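Local coordinates for RNA-dependent RNA Polymerase (Bombyx mori cytoplasmic polyhedrosis virus, PDB 6TZ0), which catalyses RNA-templated RNA synthesis, transcribing the double-stranded viral genome conservatively into plus strands and probably also making the complementary minus strands during replication, at residues K284-P289 / L715-S719; Y582-M587 / Y601-Q607. One frame throughout, in Å; residues are numbered along the deposited sequence.

Interaction 1 of 2, residues K284-P289 / L715-S719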
loop_
_atom_site.group_PDB
_atom_site.type_symbol
_atom_site.label_atom_id
_atom_site.label_comp_id
_atom_site.label_asym_id
_atom_site.label_seq_id
_atom_site.Cartn_x
_atom_site.Cartn_y
_atom_site.Cartn_z
ATOM N N LYS A 284 -41.677 -2.320 -10.630
ATOM C CA LYS A 284 -41.185 -3.685 -10.596
ATOM C C LYS A 284 -41.531 -4.332 -9.264
ATOM O O LYS A 284 -41.965 -3.672 -8.319
ATOM C CB LYS A 284 -39.673 -3.718 -10.822
ATOM C CG LYS A 284 -38.871 -3.120 -9.690
ATOM C CD LYS A 284 -37.399 -3.058 -10.026
ATOM C CE LYS A 284 -36.780 -4.435 -10.136
ATOM N NZ LYS A 284 -36.752 -5.161 -8.851
ATOM N N THR A 285 -41.331 -5.641 -9.194
ATOM C CA THR A 285 -41.452 -6.372 -7.943
ATOM C C THR A 285 -40.099 -6.406 -7.251
ATOM O O THR A 285 -39.055 -6.387 -7.909
ATOM C CB THR A 285 -41.989 -7.789 -8.164
ATOM O OG1 THR A 285 -42.109 -8.454 -6.899
ATOM C CG2 THR A 285 -41.099 -8.602 -9.082
ATOM N N THR A 286 -40.117 -6.402 -5.921
ATOM C CA THR A 286 -38.896 -6.453 -5.132
ATOM C C THR A 286 -38.827 -7.704 -4.275
ATOM O O THR A 286 -38.028 -7.768 -3.339
ATOM C CB THR A 286 -38.755 -5.206 -4.259
ATOM O OG1 THR A 286 -39.887 -5.086 -3.390
ATOM C CG2 THR A 286 -38.633 -3.967 -5.112
ATOM N N SER A 287 -39.664 -8.690 -4.571
ATOM C CA SER A 287 -39.563 -9.981 -3.913
ATOM C C SER A 287 -38.300 -10.698 -4.370
ATOM O O SER A 287 -37.795 -10.452 -5.466
ATOM C CB SER A 287 -40.795 -10.822 -4.217
ATOM O OG SER A 287 -40.877 -11.109 -5.598
ATOM N N GLU A 288 -37.793 -11.584 -3.533
ATOM C CA GLU A 288 -36.516 -12.243 -3.741
ATOM C C GLU A 288 -36.717 -13.704 -4.118
ATOM O O GLU A 288 -37.767 -14.287 -3.833
ATOM C CB GLU A 288 -35.668 -12.137 -2.467
ATOM C CG GLU A 288 -35.310 -10.716 -2.072
ATOM C CD GLU A 288 -34.393 -10.029 -3.059
ATOM O OE1 GLU A 288 -33.553 -10.713 -3.677
ATOM O OE2 GLU A 288 -34.510 -8.799 -3.218
ATOM N N PRO A 289 -35.740 -14.328 -4.781
ATOM C CA PRO A 289 -35.843 -15.762 -5.075
ATOM C C PRO A 289 -35.725 -16.606 -3.815
ATOM O O PRO A 289 -35.382 -16.123 -2.736
ATOM C CB PRO A 289 -34.671 -16.014 -6.022
ATOM C CG PRO A 289 -34.374 -14.698 -6.612
ATOM C CD PRO A 289 -34.638 -13.707 -5.537
ATOM N N LEU A 715 -26.058 -12.423 -2.381
ATOM C CA LEU A 715 -26.509 -12.333 -3.757
ATOM C C LEU A 715 -27.983 -11.969 -3.766
ATOM O O LEU A 715 -28.788 -12.581 -3.059
ATOM C CB LEU A 715 -26.228 -13.637 -4.520
ATOM C CG LEU A 715 -26.909 -14.982 -4.278
ATOM C CD1 LEU A 715 -26.656 -15.865 -5.463
ATOM C CD2 LEU A 715 -26.398 -15.666 -3.024
ATOM N N SER A 716 -28.324 -10.952 -4.546
ATOM C CA SER A 716 -29.620 -10.307 -4.476
ATOM C C SER A 716 -30.193 -10.127 -5.869
ATOM O O SER A 716 -29.505 -10.265 -6.881
ATOM C CB SER A 716 -29.526 -8.942 -3.787
ATOM O OG SER A 716 -28.744 -8.044 -4.546
ATOM N N GLN A 717 -31.478 -9.810 -5.903
ATOM C CA GLN A 717 -32.141 -9.433 -7.137
ATOM C C GLN A 717 -32.057 -7.937 -7.394
ATOM O O GLN A 717 -32.025 -7.514 -8.555
ATOM C CB GLN A 717 -33.599 -9.913 -7.089
ATOM C CG GLN A 717 -34.463 -9.540 -8.274
ATOM C CD GLN A 717 -35.774 -10.287 -8.308
ATOM O OE1 GLN A 717 -35.992 -11.212 -7.530
ATOM N NE2 GLN A 717 -36.671 -9.872 -9.197
ATOM N N ASN A 718 -31.947 -7.119 -6.349
ATOM C CA ASN A 718 -32.091 -5.689 -6.571
ATOM C C ASN A 718 -31.122 -4.830 -5.763
ATOM O O ASN A 718 -31.418 -3.664 -5.499
ATOM C CB ASN A 718 -33.537 -5.273 -6.302
ATOM C CG ASN A 718 -34.054 -5.770 -4.976
ATOM O OD1 ASN A 718 -33.307 -6.303 -4.161
ATOM N ND2 ASN A 718 -35.355 -5.636 -4.768
ATOM N N SER A 719 -29.949 -5.347 -5.407
ATOM C CA SER A 719 -28.971 -4.541 -4.687
ATOM C C SER A 719 -27.570 -5.056 -4.975
ATOM O O SER A 719 -27.349 -6.266 -5.034
ATOM C CB SER A 719 -29.234 -4.549 -3.179
ATOM O OG SER A 719 -29.043 -5.837 -2.627
#

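Interaction 2 of 2, residues Y582-M587 / Y601-Q607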
loop_
_atom_site.group_PDB
_atom_site.type_symbol
_atom_site.label_atom_id
_atom_site.label_comp_id
_atom_site.label_asym_id
_atom_site.label_seq_id
_atom_site.Cartn_x
_atom_site.Cartn_y
_atom_site.Cartn_z
ATOM N N TYR A 582 20.762 -8.169 -13.904
ATOM C CA TYR A 582 20.618 -9.337 -14.751
ATOM C C TYR A 582 20.794 -8.956 -16.208
ATOM O O TYR A 582 20.534 -7.823 -16.609
ATOM C CB TYR A 582 19.250 -9.978 -14.555
ATOM C CG TYR A 582 18.997 -10.397 -13.140
ATOM C CD1 TYR A 582 19.585 -11.534 -12.622
ATOM C CD2 TYR A 582 18.158 -9.656 -12.325
ATOM C CE1 TYR A 582 19.356 -11.917 -11.331
ATOM C CE2 TYR A 582 17.922 -10.032 -11.031
ATOM C CZ TYR A 582 18.525 -11.164 -10.539
ATOM O OH TYR A 582 18.293 -11.545 -9.247
ATOM N N TYR A 583 21.231 -9.927 -16.999
ATOM C CA TYR A 583 21.461 -9.740 -18.420
ATOM C C TYR A 583 21.230 -11.072 -19.110
ATOM O O TYR A 583 21.403 -12.132 -18.506
ATOM C CB TYR A 583 22.865 -9.170 -18.692
ATOM C CG TYR A 583 24.001 -9.911 -18.019
ATOM C CD1 TYR A 583 24.420 -9.553 -16.746
ATOM C CD2 TYR A 583 24.662 -10.954 -18.656
ATOM C CE1 TYR A 583 25.443 -10.216 -16.117
ATOM C CE2 TYR A 583 25.696 -11.625 -18.028
ATOM C CZ TYR A 583 26.082 -11.246 -16.761
ATOM O OH TYR A 583 27.104 -11.893 -16.119
ATOM N N ALA A 584 20.811 -11.005 -20.369
ATOM C CA ALA A 584 20.423 -12.199 -21.108
ATOM C C ALA A 584 21.647 -13.029 -21.464
ATOM O O ALA A 584 22.659 -12.492 -21.920
ATOM C CB ALA A 584 19.662 -11.809 -22.368
ATOM N N LYS A 585 21.554 -14.340 -21.256
ATOM C CA LYS A 585 22.692 -15.223 -21.461
ATOM C C LYS A 585 22.212 -16.658 -21.587
ATOM O O LYS A 585 21.082 -16.987 -21.230
ATOM C CB LYS A 585 23.703 -15.112 -20.319
ATOM C CG LYS A 585 23.224 -15.581 -18.966
ATOM C CD LYS A 585 24.362 -15.448 -17.979
ATOM C CE LYS A 585 24.024 -16.027 -16.626
ATOM N NZ LYS A 585 23.018 -15.231 -15.903
ATOM N N ASN A 586 23.093 -17.508 -22.107
ATOM C CA ASN A 586 22.845 -18.940 -22.119
ATOM C C ASN A 586 23.066 -19.514 -20.730
ATOM O O ASN A 586 23.991 -19.130 -20.014
ATOM C CB ASN A 586 23.753 -19.657 -23.112
ATOM C CG ASN A 586 23.409 -19.349 -24.542
ATOM O OD1 ASN A 586 22.244 -19.244 -24.903
ATOM N ND2 ASN A 586 24.429 -19.206 -25.372
ATOM N N MET A 587 22.223 -20.470 -20.368
ATOM C CA MET A 587 22.095 -20.895 -18.985
ATOM C C MET A 587 21.866 -22.396 -18.962
ATOM O O MET A 587 21.059 -22.904 -19.741
ATOM C CB MET A 587 20.938 -20.131 -18.339
ATOM C CG MET A 587 20.659 -20.381 -16.885
ATOM S SD MET A 587 19.345 -19.249 -16.395
ATOM C CE MET A 587 18.948 -19.838 -14.761
ATOM N N TYR A 601 18.673 -20.123 -23.875
ATOM C CA TYR A 601 18.887 -18.687 -23.797
ATOM C C TYR A 601 17.804 -18.083 -22.915
ATOM O O TYR A 601 16.613 -18.199 -23.220
ATOM C CB TYR A 601 18.853 -18.084 -25.196
ATOM C CG TYR A 601 19.233 -16.630 -25.280
ATOM C CD1 TYR A 601 20.564 -16.246 -25.303
ATOM C CD2 TYR A 601 18.264 -15.645 -25.347
ATOM C CE1 TYR A 601 20.917 -14.925 -25.390
ATOM C CE2 TYR A 601 18.608 -14.321 -25.431
ATOM C CZ TYR A 601 19.934 -13.967 -25.454
ATOM O OH TYR A 601 20.281 -12.643 -25.543
ATOM N N VAL A 602 18.208 -17.458 -21.816
ATOM C CA VAL A 602 17.287 -16.941 -20.813
ATOM C C VAL A 602 17.490 -15.436 -20.716
ATOM O O VAL A 602 18.609 -14.978 -20.471
ATOM C CB VAL A 602 17.517 -17.610 -19.448
ATOM C CG1 VAL A 602 16.557 -17.072 -18.421
ATOM C CG2 VAL A 602 17.394 -19.116 -19.555
ATOM N N ASN A 603 16.417 -14.669 -20.900
ATOM C CA ASN A 603 16.547 -13.221 -20.833
ATOM C C ASN A 603 16.534 -12.750 -19.378
ATOM O O ASN A 603 16.421 -13.544 -18.445
ATOM C CB ASN A 603 15.474 -12.536 -21.683
ATOM C CG ASN A 603 14.057 -12.891 -21.279
ATOM O OD1 ASN A 603 13.827 -13.664 -20.375
ATOM N ND2 ASN A 603 13.096 -12.289 -21.948
ATOM N N ALA A 604 16.637 -11.432 -19.185
ATOM C CA ALA A 604 16.854 -10.881 -17.850
ATOM C C ALA A 604 15.597 -10.948 -16.993
ATOM O O ALA A 604 15.673 -11.230 -15.787
ATOM C CB ALA A 604 17.332 -9.437 -17.959
ATOM N N ALA A 605 14.439 -10.678 -17.596
ATOM C CA ALA A 605 13.187 -10.632 -16.853
ATOM C C ALA A 605 12.790 -11.999 -16.326
ATOM O O ALA A 605 12.239 -12.102 -15.228
ATOM C CB ALA A 605 12.081 -10.075 -17.739
ATOM N N TRP A 606 13.093 -13.055 -17.074
ATOM C CA TRP A 606 12.731 -14.396 -16.641
ATOM C C TRP A 606 13.672 -14.886 -15.547
ATOM O O TRP A 606 13.247 -15.609 -14.639
ATOM C CB TRP A 606 12.673 -15.290 -17.881
ATOM C CG TRP A 606 12.344 -16.717 -17.743
ATOM C CD1 TRP A 606 11.525 -17.286 -16.825
ATOM C CD2 TRP A 606 12.616 -17.726 -18.711
ATOM N NE1 TRP A 606 11.379 -18.620 -17.085
ATOM C CE2 TRP A 606 12.032 -18.914 -18.250
ATOM C CE3 TRP A 606 13.339 -17.750 -19.905
ATOM C CZ2 TRP A 606 12.153 -20.114 -18.932
ATOM C CZ3 TRP A 606 13.461 -18.944 -20.577
ATOM C CH2 TRP A 606 12.871 -20.107 -20.091
ATOM N N GLN A 607 14.917 -14.401 -15.549
ATOM C CA GLN A 607 15.818 -14.613 -14.419
ATOM C C GLN A 607 15.299 -13.933 -13.162
ATOM O O GLN A 607 15.291 -14.532 -12.079
ATOM C CB GLN A 607 17.212 -14.080 -14.736
ATOM C CG GLN A 607 17.944 -14.805 -15.819
ATOM C CD GLN A 607 19.273 -14.176 -16.116
ATOM O OE1 GLN A 607 19.686 -13.237 -15.452
ATOM N NE2 GLN A 607 19.929 -14.650 -17.157
#

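Interaction 1 of 2, residues K284-P289 / L715-S719
Glu288 and Gln717 bring the backbones to 6.2 Å between their CA atoms, where the loop that follows strand 278-285 runs past the turn after strand 711-716. Polar side chains bridge this gap. The first torsion of Glu288 (chi1 -63°) sets CG beside its own N, and a second bend turns the carboxylate back to the turn. There OE1 accepts the backbone N-H of Gln717 at 3.2 Å through its syn lone pair, the N-H pointing at it at 153°. The other oxygen, OE2, faces the amide group of Asn718, whose plane is turned well away from that of the carboxylate. Gln717 reaches the other way, its extended chain sliding past Glu288 until its amide lies by the carbonyl of Ser287 and CD of Pro289. CB and CG2 of Thr286 pack against the Asn718 amide, the two side chains crossing at about a right angle, while Thr286 OG1 bonds to Leu261 O of helix 257-264. Lys284 curls at its far end so that NZ donates to Thr285 O at 2.8 Å. A single carboxylate thus ties the N-terminal region to the turn beyond an outer strand of the catalytic palm sheet, within a polar seam.

Interaction 2 of 2, residues Y582-M587 / Y601-Q607
Tyr582 opens the first segment by laying its CB on Ala604 CB at 3.9 Å, at the start of helix 604-614. Its ring meets the amide of Gln607 obliquely, the two planes 79° apart, with ring CD1 3.3 Å from Gln607 OE1. The same amide turns its nitrogen to the next residue: Gln607 NE2 gives a weak hydrogen bond to Tyr583 O at 3.2 Å, delivered by a chain that is extended beyond CG (chi2 177°). Ala584 then comes close over the corner between strand and helix, where Asn603, the N-cap, accepts a weak capping bond from Trp606 N. The CA of Ala584 makes a CA-H...O contact with Val602 O, and its CB lies against Tyr601, 3.8 Å from CZ. At Lys585 the antiparallel pairing begins: its N donates to Val602 O at 3.1 Å and its O accepts from Val602 N at 3.0 Å, the latter almost straight at 174°. The lysine side chain bends at its end to bring NZ beside Gln607 NE2, a meeting of two donors, and it also packs on Asp160 of the neighbouring Viral structural protein 4 chain. Asn586, in a non-hydrogen-bonded pair with Tyr601, places OD1 in the plane of that ring, at its edge. Met587 extends its chain obliquely across Val602, with SD 3.7 Å from CG2. The chemistry implies that backbone pairing sets the hairpin register, while Gln607 joins the helix to the loop that leads into strand 585-591, through its contact with the Tyr582 ring and its weak bond to Tyr583 O.

How the interactions relate
Interactions 1 and 2 illustrate how one large polymerase combines long-range and local closure. Along the chain, 582-587 / 601-607 is nested within the loop closed by 284-289 / 715-719, yet their centres lie 55 Å apart and their nearest atoms about 40 Å. Interaction 1 spans 425 intervening residues and joins the N-terminal region to the sheet whose strand 541-548 carries Asp547 and whose strands 672-677 and 682-687 flank Asp680 and Asp681. Interaction 2 spans 13 and builds a hairpin of a different antiparallel sheet, shared with strands 370-375 and 380-384, beside the neighbouring Viral structural protein 4 chain. Both involve the central polymerase region, but neither adjoins the magnesium-binding aspartates.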